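Local coordinates for uncharacterized protein (PDB 3BHW) that probably takes part in a type 1 BREX phage-exclusion system that protects bacteria against double-stranded DNA phage, at residues F91-K96 / Y192-I197; L101-L105 / V154-L158; K173-I177 / C196-S200. All coordinates share one frame; numbering follows the deposited sequence.

Contact 1: F91-K96 / Y192-I197; sequences FAAAIK and YVIRCI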
loop_
_atom_site.group_PDB
_atom_site.type_symbol
_atom_site.label_atom_id
_atom_site.label_comp_id
_atom_site.label_asym_id
_atom_site.label_seq_id
_atom_site.Cartn_x
_atom_site.Cartn_y
_atom_site.Cartn_z
ATOM N N PHE A 91 1.418 -4.617 -0.462
ATOM C CA PHE A 91 2.255 -3.412 -0.355
ATOM C C PHE A 91 2.584 -2.823 -1.722
ATOM O O PHE A 91 2.458 -1.601 -1.928
ATOM C CB PHE A 91 3.511 -3.748 0.458
ATOM C CG PHE A 91 4.432 -2.573 0.768
ATOM C CD1 PHE A 91 3.981 -1.317 1.239
ATOM C CD2 PHE A 91 5.807 -2.767 0.644
ATOM C CE1 PHE A 91 4.947 -0.327 1.551
ATOM C CE2 PHE A 91 6.716 -1.788 0.956
ATOM C CZ PHE A 91 6.308 -0.573 1.419
ATOM N N ALA A 92 2.862 -3.663 -2.698
ATOM C CA ALA A 92 3.274 -3.191 -4.008
ATOM C C ALA A 92 2.058 -2.553 -4.646
ATOM O O ALA A 92 2.205 -1.531 -5.318
ATOM C CB ALA A 92 3.707 -4.386 -4.856
ATOM N N ALA A 93 0.902 -3.212 -4.498
ATOM C CA ALA A 93 -0.338 -2.672 -5.012
ATOM C C ALA A 93 -0.634 -1.336 -4.367
ATOM O O ALA A 93 -1.092 -0.393 -5.046
ATOM C CB ALA A 93 -1.473 -3.673 -4.813
ATOM N N ALA A 94 -0.343 -1.208 -3.072
ATOM C CA ALA A 94 -0.636 0.082 -2.382
ATOM C C ALA A 94 0.276 1.172 -2.920
ATOM O O ALA A 94 -0.162 2.329 -3.128
ATOM C CB ALA A 94 -0.519 -0.049 -0.926
ATOM N N ILE A 95 1.507 0.838 -3.172
ATOM C CA ILE A 95 2.441 1.785 -3.803
ATOM C C ILE A 95 1.998 2.213 -5.193
ATOM O O ILE A 95 1.900 3.430 -5.499
ATOM C CB ILE A 95 3.867 1.255 -3.816
ATOM C CG1 ILE A 95 4.347 1.167 -2.362
ATOM C CG2 ILE A 95 4.793 2.191 -4.649
ATOM C CD1 ILE A 95 5.531 0.237 -2.177
ATOM N N LYS A 96 1.720 1.242 -6.059
ATOM C CA LYS A 96 1.220 1.566 -7.392
ATOM C C LYS A 96 -0.002 2.519 -7.394
ATOM O O LYS A 96 -0.096 3.401 -8.231
ATOM C CB LYS A 96 0.917 0.297 -8.182
ATOM C CG LYS A 96 0.743 0.626 -9.660
ATOM C CD LYS A 96 0.889 -0.581 -10.513
ATOM C CE LYS A 96 0.464 -0.269 -11.948
ATOM N NZ LYS A 96 0.309 -1.488 -12.804
ATOM N N TYR A 192 8.127 2.004 -11.325
ATOM C CA TYR A 192 7.924 2.923 -10.212
ATOM C C TYR A 192 7.792 2.152 -8.937
ATOM O O TYR A 192 8.427 2.518 -7.937
ATOM C CB TYR A 192 6.694 3.801 -10.439
ATOM C CG TYR A 192 6.348 4.755 -9.293
ATOM C CD1 TYR A 192 7.064 5.939 -9.150
ATOM C CD2 TYR A 192 5.280 4.484 -8.402
ATOM C CE1 TYR A 192 6.747 6.866 -8.104
ATOM C CE2 TYR A 192 4.985 5.366 -7.340
ATOM C CZ TYR A 192 5.725 6.551 -7.209
ATOM O OH TYR A 192 5.398 7.426 -6.167
ATOM N N VAL A 193 6.959 1.099 -8.937
ATOM C CA VAL A 193 6.844 0.264 -7.701
ATOM C C VAL A 193 8.213 -0.326 -7.284
ATOM O O VAL A 193 8.605 -0.257 -6.111
ATOM C CB VAL A 193 5.750 -0.756 -7.852
ATOM C CG1 VAL A 193 5.667 -1.620 -6.612
ATOM C CG2 VAL A 193 4.417 -0.026 -8.219
ATOM N N ILE A 194 8.955 -0.789 -8.275
ATOM C CA ILE A 194 10.266 -1.363 -8.019
ATOM C C ILE A 194 11.154 -0.410 -7.244
ATOM O O ILE A 194 11.771 -0.804 -6.257
ATOM C CB ILE A 194 10.926 -1.878 -9.289
ATOM C CG1 ILE A 194 10.137 -3.106 -9.818
ATOM C CG2 ILE A 194 12.440 -2.175 -9.065
ATOM C CD1 ILE A 194 10.477 -3.599 -11.229
ATOM N N ARG A 195 11.239 0.823 -7.734
ATOM C CA ARG A 195 12.077 1.861 -7.137
ATOM C C ARG A 195 11.683 2.193 -5.698
ATOM O O ARG A 195 12.548 2.486 -4.854
ATOM C CB ARG A 195 11.990 3.130 -8.004
ATOM C CG ARG A 195 13.055 4.109 -7.770
ATOM C CD ARG A 195 12.557 5.546 -8.223
ATOM N NE ARG A 195 13.591 6.551 -8.039
ATOM C CZ ARG A 195 14.692 6.599 -8.775
ATOM N NH1 ARG A 195 14.867 5.693 -9.734
ATOM N NH2 ARG A 195 15.602 7.556 -8.573
ATOM N N CYS A 196 10.373 2.168 -5.424
ATOM C CA CYS A 196 9.827 2.581 -4.116
ATOM C C CYS A 196 9.760 1.465 -3.089
ATOM O O CYS A 196 9.868 1.722 -1.904
ATOM C CB CYS A 196 8.402 3.125 -4.297
ATOM S SG CYS A 196 8.277 4.635 -5.351
ATOM N N ILE A 197 9.585 0.223 -3.559
ATOM C CA ILE A 197 9.259 -0.892 -2.646
ATOM C C ILE A 197 10.468 -1.375 -1.869
ATOM O O ILE A 197 10.332 -1.922 -0.750
ATOM C CB ILE A 197 8.619 -2.094 -3.399
ATOM C CG1 ILE A 197 7.969 -3.044 -2.415
ATOM C CG2 ILE A 197 9.654 -2.846 -4.246
ATOM C CD1 ILE A 197 7.022 -3.987 -3.012
#
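Ile-95 supplies the knob of this contact, its side chain sinking into a hole lined by Tyr-192, Val-193, Cys-196 and Ile-197. The two branches divide the work. CG2 meets Cys-196 CB at 3.7 Å and also lies near Val-193 and the Tyr-192 ring, while CD1 reaches across to Ile-197, 3.9 Å from Ile-197 CA and close to its CB. With CG1 beside the backbone N (chi1 -66°), the same CD1 also rests over the centre of the Phe-91 ring, one turn back on its own helix, so a single methyl joins the aromatic face to the partner helix.

The axes of 91-96 and 192-197 approach to 9.3 Å with their N-to-C directions 114° apart. This crossing brings the C-terminal helix 191-197 against helix 83-97, in the interior of the all-helical BrxA fold. Helix 179-187 adds Leu-185 next to Val-193 and Met-182 next to Ile-197.

Other apolar contacts flank the knob. Val-193 is forked over the passing helix: CG1 faces Ala-92 CB at 3.8 Å, whereas CG2 presses on Lys-96 CB at 3.5 Å. Ile-197, extended with CG1 anti to its own N (chi1 -165°), puts CD1 3.8 Å from Ala-92 CB and lays CG1 obliquely along the CD2-CE2 side of the Phe-91 ring.

Polar groups stay at the margins, and no hydrogen bond spans the two segments. Tyr-192 turns its ring edge, at CE2, toward Ile-95 O, and its hydroxyl bonds to Asp-103 on helix 99-112. The extended Lys-96 chain carries its ammonium group away from Val-193 to a salt bridge with Glu-190 and a hydrogen bond with Thr-69 O.

Contact 2: L101-L105 / V154-L158; sequences LGDFL and VYRIL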
loop_
_atom_site.group_PDB
_atom_site.type_symbol
_atom_site.label_atom_id
_atom_site.label_comp_id
_atom_site.label_asym_id
_atom_site.label_seq_id
_atom_site.Cartn_x
_atom_site.Cartn_y
_atom_site.Cartn_z
ATOM N N LEU A 101 2.219 7.655 -1.051
ATOM C CA LEU A 101 2.987 6.590 -0.373
ATOM C C LEU A 101 4.320 6.329 -1.083
ATOM O O LEU A 101 5.388 6.354 -0.478
ATOM C CB LEU A 101 2.186 5.299 -0.278
ATOM C CG LEU A 101 2.952 4.124 0.352
ATOM C CD1 LEU A 101 3.312 4.349 1.845
ATOM C CD2 LEU A 101 2.078 2.882 0.207
ATOM N N GLY A 102 4.266 6.081 -2.388
ATOM C CA GLY A 102 5.492 5.769 -3.129
ATOM C C GLY A 102 6.586 6.831 -2.979
ATOM O O GLY A 102 7.753 6.480 -2.715
ATOM N N ASP A 103 6.208 8.110 -3.125
ATOM C CA ASP A 103 7.143 9.229 -3.014
ATOM C C ASP A 103 7.675 9.356 -1.573
ATOM O O ASP A 103 8.820 9.752 -1.379
ATOM C CB ASP A 103 6.543 10.578 -3.503
ATOM C CG ASP A 103 6.576 10.725 -5.011
ATOM O OD1 ASP A 103 6.932 9.747 -5.706
ATOM O OD2 ASP A 103 6.252 11.847 -5.494
ATOM N N PHE A 104 6.854 9.007 -0.576
ATOM C CA PHE A 104 7.369 8.974 0.803
ATOM C C PHE A 104 8.581 8.015 0.898
ATOM O O PHE A 104 9.638 8.368 1.461
ATOM C CB PHE A 104 6.264 8.600 1.805
ATOM C CG PHE A 104 6.640 8.868 3.247
ATOM C CD1 PHE A 104 7.274 10.043 3.608
ATOM C CD2 PHE A 104 6.411 7.892 4.228
ATOM C CE1 PHE A 104 7.619 10.298 4.959
ATOM C CE2 PHE A 104 6.778 8.114 5.578
ATOM C CZ PHE A 104 7.382 9.337 5.939
ATOM N N LEU A 105 8.431 6.843 0.300
ATOM C CA LEU A 105 9.404 5.787 0.320
ATOM C C LEU A 105 10.606 6.260 -0.473
ATOM O O LEU A 105 11.690 6.291 0.084
ATOM C CB LEU A 105 8.794 4.548 -0.304
ATOM C CG LEU A 105 7.738 3.957 0.617
ATOM C CD1 LEU A 105 6.765 3.029 -0.167
ATOM C CD2 LEU A 105 8.422 3.238 1.763
ATOM N N VAL A 154 -0.306 5.634 7.010
ATOM C CA VAL A 154 1.007 5.425 6.404
ATOM C C VAL A 154 1.961 4.702 7.359
ATOM O O VAL A 154 2.677 3.755 6.963
ATOM C CB VAL A 154 1.566 6.737 5.882
ATOM C CG1 VAL A 154 3.016 6.572 5.501
ATOM C CG2 VAL A 154 0.775 7.141 4.655
ATOM N N TYR A 155 2.023 5.131 8.616
ATOM C CA TYR A 155 2.940 4.447 9.530
ATOM C C TYR A 155 2.497 3.036 9.852
ATOM O O TYR A 155 3.341 2.138 10.054
ATOM C CB TYR A 155 3.121 5.263 10.804
ATOM C CG TYR A 155 4.130 6.396 10.637
ATOM C CD1 TYR A 155 3.792 7.643 10.065
ATOM C CD2 TYR A 155 5.450 6.207 11.063
ATOM C CE1 TYR A 155 4.770 8.667 9.939
ATOM C CE2 TYR A 155 6.412 7.201 10.922
ATOM C CZ TYR A 155 6.072 8.425 10.364
ATOM O OH TYR A 155 7.091 9.359 10.262
ATOM N N ARG A 156 1.182 2.790 9.888
ATOM C CA ARG A 156 0.676 1.436 10.115
ATOM C C ARG A 156 1.114 0.499 8.950
ATOM O O ARG A 156 1.565 -0.653 9.166
ATOM C CB ARG A 156 -0.858 1.443 10.224
ATOM C CG ARG A 156 -1.458 0.183 10.679
ATOM C CD ARG A 156 -2.841 0.410 11.322
ATOM N NE ARG A 156 -3.843 0.825 10.352
ATOM C CZ ARG A 156 -4.317 2.065 10.216
ATOM N NH1 ARG A 156 -5.213 2.305 9.279
ATOM N NH2 ARG A 156 -3.892 3.066 10.985
ATOM N N ILE A 157 1.021 0.988 7.712
ATOM C CA ILE A 157 1.488 0.236 6.548
ATOM C C ILE A 157 2.949 -0.151 6.720
ATOM O O ILE A 157 3.336 -1.280 6.440
ATOM C CB ILE A 157 1.318 1.072 5.259
ATOM C CG1 ILE A 157 -0.133 1.029 4.830
ATOM C CG2 ILE A 157 2.053 0.414 4.118
ATOM C CD1 ILE A 157 -0.494 2.054 3.792
ATOM N N LEU A 158 3.740 0.796 7.190
ATOM C CA LEU A 158 5.164 0.575 7.339
ATOM C C LEU A 158 5.442 -0.401 8.465
ATOM O O LEU A 158 6.391 -1.180 8.375
ATOM C CB LEU A 158 5.877 1.905 7.536
ATOM C CG LEU A 158 5.848 2.872 6.333
ATOM C CD1 LEU A 158 6.689 4.042 6.707
ATOM C CD2 LEU A 158 6.336 2.269 4.994
#
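Leu-101 and Val-154 mark the close end of a wide crossing, their CA atoms 7.2 Å apart, in which the axes of 101-105 and 154-158 pass at 11.9 Å and 64°. The gap is bridged chiefly by Phe-104 and the leucines. Phe-104, its CG anti to the backbone N (chi1 -166°), projects the ring across to the other helix, where Val-154 CG1 meets it obliquely, 3.9 Å from Phe-104 CD2. Around the rim, Leu-158 CD1 lies near the ring plane at 4.2 Å from Phe-104 CE2, and the Tyr-155 hydroxyl approaches another part of the edge, by CZ.

The contact pairs helices 99-112 and 145-161 within the helical core. Helix 122-135 closes round the same phenyl group, Trp-125 meeting Phe-104 edge-to-face and Tyr-128 adding a tilted ring.

Beyond the aromatic group the packing is aliphatic. Leu-105 and Leu-158 run past each other in opposite directions, their CD2 methyls 4.0 Å apart, and Leu-101 uses both methyls in loose contacts, CD1 toward Val-154 CG1 and CD2 toward Ile-157 CD1. The buried Tyr-155 hydroxyl is hydrogen-bonded to Leu-120 O.

Contact 3: K173-I177 / C196-S200; sequences KSVRI and CIQVS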
loop_
_atom_site.group_PDB
_atom_site.type_symbol
_atom_site.label_atom_id
_atom_site.label_comp_id
_atom_site.label_asym_id
_atom_site.label_seq_id
_atom_site.Cartn_x
_atom_site.Cartn_y
_atom_site.Cartn_z
ATOM N N LYS A 173 14.051 -0.626 9.886
ATOM C CA LYS A 173 14.820 -1.839 9.631
ATOM C C LYS A 173 14.686 -2.187 8.174
ATOM O O LYS A 173 13.662 -1.906 7.541
ATOM C CB LYS A 173 14.337 -3.036 10.477
ATOM C CG LYS A 173 15.249 -4.290 10.383
ATOM C CD LYS A 173 14.516 -5.606 10.819
ATOM C CE LYS A 173 15.470 -6.786 11.193
ATOM N NZ LYS A 173 15.877 -7.769 10.077
ATOM N N SER A 174 15.722 -2.818 7.637
ATOM C CA SER A 174 15.671 -3.241 6.263
ATOM C C SER A 174 14.733 -4.436 6.189
ATOM O O SER A 174 14.608 -5.209 7.152
ATOM C CB SER A 174 17.063 -3.590 5.742
ATOM O OG SER A 174 17.630 -4.652 6.481
ATOM N N VAL A 175 14.074 -4.563 5.041
ATOM C CA VAL A 175 13.159 -5.658 4.781
ATOM C C VAL A 175 13.437 -6.157 3.370
ATOM O O VAL A 175 13.486 -5.365 2.423
ATOM C CB VAL A 175 11.680 -5.222 4.927
ATOM C CG1 VAL A 175 11.342 -4.920 6.389
ATOM C CG2 VAL A 175 11.366 -4.023 4.036
ATOM N N ARG A 176 13.662 -7.465 3.260
ATOM C CA ARG A 176 13.911 -8.155 1.991
ATOM C C ARG A 176 12.581 -8.493 1.344
ATOM O O ARG A 176 11.817 -9.267 1.898
ATOM C CB ARG A 176 14.744 -9.434 2.255
ATOM C CG ARG A 176 14.637 -10.556 1.206
ATOM C CD ARG A 176 15.572 -10.338 0.019
ATOM N NE ARG A 176 15.358 -11.227 -1.142
ATOM C CZ ARG A 176 14.565 -12.305 -1.200
ATOM N NH1 ARG A 176 13.860 -12.714 -0.151
ATOM N NH2 ARG A 176 14.499 -12.996 -2.331
ATOM N N ILE A 177 12.299 -7.883 0.185
ATOM C CA ILE A 177 11.089 -8.195 -0.558
ATOM C C ILE A 177 11.251 -9.558 -1.250
ATOM O O ILE A 177 12.292 -9.846 -1.882
ATOM C CB ILE A 177 10.693 -7.102 -1.588
ATOM C CG1 ILE A 177 10.379 -5.753 -0.903
ATOM C CG2 ILE A 177 9.532 -7.554 -2.380
ATOM C CD1 ILE A 177 9.244 -5.822 0.128
ATOM N N CYS A 196 10.373 2.168 -5.424
ATOM C CA CYS A 196 9.827 2.581 -4.116
ATOM C C CYS A 196 9.760 1.465 -3.089
ATOM O O CYS A 196 9.868 1.722 -1.904
ATOM C CB CYS A 196 8.402 3.125 -4.297
ATOM S SG CYS A 196 8.277 4.635 -5.351
ATOM N N ILE A 197 9.585 0.223 -3.559
ATOM C CA ILE A 197 9.259 -0.892 -2.646
ATOM C C ILE A 197 10.468 -1.375 -1.869
ATOM O O ILE A 197 10.332 -1.922 -0.750
ATOM C CB ILE A 197 8.619 -2.094 -3.399
ATOM C CG1 ILE A 197 7.969 -3.044 -2.415
ATOM C CG2 ILE A 197 9.654 -2.846 -4.246
ATOM C CD1 ILE A 197 7.022 -3.987 -3.012
ATOM N N GLN A 198 11.643 -1.206 -2.462
ATOM C CA GLN A 198 12.877 -1.688 -1.853
ATOM C C GLN A 198 13.750 -0.460 -1.745
ATOM O O GLN A 198 14.269 0.033 -2.758
ATOM C CB GLN A 198 13.545 -2.797 -2.682
ATOM C CG GLN A 198 14.701 -3.539 -1.950
ATOM C CD GLN A 198 14.237 -4.715 -1.093
ATOM O OE1 GLN A 198 13.809 -5.750 -1.622
ATOM N NE2 GLN A 198 14.329 -4.568 0.237
ATOM N N VAL A 199 13.858 0.069 -0.527
ATOM C CA VAL A 199 14.611 1.299 -0.302
ATOM C C VAL A 199 15.678 1.095 0.767
ATOM O O VAL A 199 16.232 2.050 1.274
ATOM C CB VAL A 199 13.689 2.495 0.107
ATOM C CG1 VAL A 199 12.777 2.940 -1.058
ATOM C CG2 VAL A 199 12.891 2.166 1.390
ATOM N N SER A 200 15.967 -0.159 1.096
ATOM C CA SER A 200 16.984 -0.471 2.102
ATOM C C SER A 200 18.077 -1.370 1.532
ATOM O O SER A 200 18.376 -1.329 0.332
ATOM C CB SER A 200 16.333 -1.164 3.274
ATOM O OG SER A 200 15.999 -2.490 2.909
#
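The carboxamide of Gln-198 faces the backbone of 173-177 with both its oxygen and its nitrogen. Its OE1 accepts the Ile-177 N-H, with Ile-177 N 3.2 Å from Gln-198 OE1; the bond is nearly straight (158° at the hydrogen) and reaches a lone pair of OE1 in the carbonyl plane. On the other limb NE2 lies 2.5 Å from Val-175 O, suggesting a second hydrogen bond, but that separation is too short and the N-H too bent to be taken at face value. If both bonds hold, the amide would match a C=O and an N-H two residues apart, as a residue of a parallel strand does, although no sheet is formed. A bend at chi2 (87°) swings the carboxamide round to reach them.

Beside this polar pair, Ile-177 slides past Gln-198 in the opposite direction, its CB 3.4 Å from Gln-198 OE1, and its CG1 meets Ile-197 CG1 at 3.9 Å. At the outer end Ser-200, the last modelled residue, sets OG 3.2 Å from Ser-174 CB.

Farther out, Met-182 of helix 179-187 touches both isoleucines. Tyr-163 holds the chain leaving helix 191-197, its hydroxyl hydrogen-bonded to Ile-197 O and Val-199 N. Through the Ile-177 N to OE1 bond, and perhaps the NE2 one, Gln-198 fastens the C-terminal tail to main-chain atoms of the loop before helix 179-187, and Ile-177 adds an apolar side-chain contact.

In the fold
The centres of contacts 1 and 2 each lie about 7 Å from the centre of the chain, in the core, whereas that of contact 3 lies about 14 Å from it and is only partly buried. The chemistry follows: both core contacts join helices through apolar side chains with no hydrogen bond between their segments, while contact 3 joins a loop to the end of helix 191-197 and the tail after it, combining a side-chain amide with an isoleucine pair. Contacts 1 and 3 share that helix end, but Ile-197 is the residue that touches in each. Contact 2 is nested within the chain loop closed by contact 1; Cys-196 packs SG on Gly-102 O and O on Leu-105 CB.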